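Local coordinates for protein putative NAD(P)H:FMN oxidoreductase (PDB 3GE5) that binds flavin mononucleotide and probably acts as an oxidoreductase of the nitroreductase family, at residues R28-E31 and D32-T36. Sequence-based numbering, arbitrary orientation.
Sequences RLIE and DFFRT. With SO4 (sulfate ion), chain F.
Leu-29 meets two phenylalanines one turn further along the short helix 29-34. Its CG sits over one face of the Phe-34 ring, 4.0 Å from the ring centroid, in a CH-pi contact displaced from the ring centre. The CD2 methyl reaches CZ of the same ring at 3.4 Å, a close fit. The other methyl, CD1, lies alongside Phe-33, which points the same way. With CG anti to the backbone N (chi1 -164°), Leu-29 sends one branch to each ring. Ile-30 adds a contact of its own: its CG2 touches CG of Arg-35 at 3.9 Å.

The backbone holds these groups in place. Asp-32 N donates to Arg-28 O, an ordinary alpha-helical bond. The turn then widens. Leu-29 O takes a nearly straight bond from Phe-34 N (2.8 Å) and a weak one from Phe-33 N. Arg-35 N bonds to Ile-30 O at 2.9 Å, again five residues back.

At the start of the helix, the Asp-32 carboxylate turns back on the chain. Its OD2 accepts from Arg-28 N at 2.9 Å, and the N-H comes from above the carboxylate plane. Arg-28 NH1 in turn forms a salt bridge with Glu-31 OE2 (3.2 Å). Further along, Arg-35 holds a sulfate ion, probably left from crystallisation, through NH1 to O4 and NH2 to O3. Phe-184 makes a cation-pi contact with Arg-35.

Phe-33 and Phe-34 pack on Leu-133 of helix 120-137, and Phe-34 also stacks with Tyr-130 of the second subunit. The i to i+5 bonds mark a pi-type turn, here in an interface helix that leads straight into the FMN-binding residues Arg-37 and Arg-38.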
# COMPACT_ATOMS: atom_id res chain seq x y z
N ARG A 28 4.84 18.23 -6.34
CA ARG A 28 4.81 17.02 -7.14
C ARG A 28 4.97 15.82 -6.22
O ARG A 28 6.00 15.68 -5.56
CB ARG A 28 5.94 17.03 -8.19
CG ARG A 28 5.89 18.21 -9.11
CD ARG A 28 6.98 18.14 -10.16
NE ARG A 28 7.04 19.36 -10.91
CZ ARG A 28 7.84 19.58 -11.96
NH1 ARG A 28 8.60 18.60 -12.42
NH2 ARG A 28 7.84 20.76 -12.55
N LEU A 29 3.96 14.97 -6.16
CA LEU A 29 4.01 13.80 -5.30
C LEU A 29 5.23 12.93 -5.55
O LEU A 29 5.87 12.46 -4.62
CB LEU A 29 2.68 13.02 -5.36
CG LEU A 29 2.46 11.99 -4.23
CD1 LEU A 29 2.19 12.67 -2.88
CD2 LEU A 29 1.25 11.08 -4.67
N ILE A 30 5.57 12.73 -6.82
CA ILE A 30 6.71 11.89 -7.14
C ILE A 30 8.03 12.56 -6.71
O ILE A 30 8.76 12.03 -5.85
CB ILE A 30 6.77 11.50 -8.63
CG1 ILE A 30 5.62 10.54 -9.02
CG2 ILE A 30 8.16 10.86 -8.98
CD1 ILE A 30 5.35 10.45 -10.55
N GLU A 31 8.37 13.70 -7.32
CA GLU A 31 9.68 14.30 -7.05
C GLU A 31 9.88 14.81 -5.61
O GLU A 31 10.99 14.70 -5.05
CB GLU A 31 9.96 15.44 -8.04
CG GLU A 31 10.10 14.94 -9.48
CD GLU A 31 8.84 15.11 -10.30
OE1 GLU A 31 7.73 14.84 -9.78
OE2 GLU A 31 8.97 15.54 -11.48
N ASP A 32 8.82 15.35 -5.02
CA ASP A 32 8.95 16.07 -3.76
C ASP A 32 8.67 15.19 -2.56
O ASP A 32 8.94 15.59 -1.44
CB ASP A 32 8.00 17.26 -3.73
CG ASP A 32 8.33 18.28 -4.76
OD1 ASP A 32 9.52 18.32 -5.19
OD2 ASP A 32 7.41 19.04 -5.14
N PHE A 33 8.09 14.02 -2.79
CA PHE A 33 7.61 13.22 -1.67
C PHE A 33 8.01 11.75 -1.81
O PHE A 33 8.77 11.25 -0.99
CB PHE A 33 6.11 13.41 -1.50
CG PHE A 33 5.58 12.76 -0.25
CD1 PHE A 33 5.92 13.23 1.00
CD2 PHE A 33 4.82 11.60 -0.35
CE1 PHE A 33 5.45 12.56 2.14
CE2 PHE A 33 4.36 10.96 0.78
CZ PHE A 33 4.67 11.45 2.01
N PHE A 34 7.51 11.04 -2.82
CA PHE A 34 7.92 9.64 -2.96
C PHE A 34 9.44 9.44 -3.10
O PHE A 34 10.06 8.65 -2.38
CB PHE A 34 7.24 8.98 -4.19
CG PHE A 34 5.75 8.75 -4.07
CD1 PHE A 34 5.14 8.41 -2.85
CD2 PHE A 34 4.97 8.77 -5.22
CE1 PHE A 34 3.76 8.12 -2.78
CE2 PHE A 34 3.60 8.50 -5.17
CZ PHE A 34 3.00 8.22 -3.95
N ARG A 35 10.05 10.19 -4.02
CA ARG A 35 11.48 10.00 -4.30
C ARG A 35 12.43 10.43 -3.21
O ARG A 35 13.58 9.98 -3.21
CB ARG A 35 11.88 10.60 -5.64
CG ARG A 35 11.24 9.87 -6.80
CD ARG A 35 11.75 8.44 -6.97
NE ARG A 35 13.19 8.36 -6.99
CZ ARG A 35 13.96 8.45 -8.07
NH1 ARG A 35 13.42 8.64 -9.27
NH2 ARG A 35 15.28 8.41 -7.95
N THR A 36 11.98 11.28 -2.29
CA THR A 36 12.83 11.71 -1.19
C THR A 36 12.86 10.68 -0.05
O THR A 36 13.63 10.84 0.89
CB THR A 36 12.42 13.07 -0.63
OG1 THR A 36 11.05 13.02 -0.25
CG2 THR A 36 12.65 14.21 -1.66
S SO4 F . 16.68 9.05 -11.33
O1 SO4 F . 17.37 8.75 -12.58
O2 SO4 F . 17.00 10.35 -10.72
O3 SO4 F . 17.01 8.06 -10.32
O4 SO4 F . 15.27 8.95 -11.69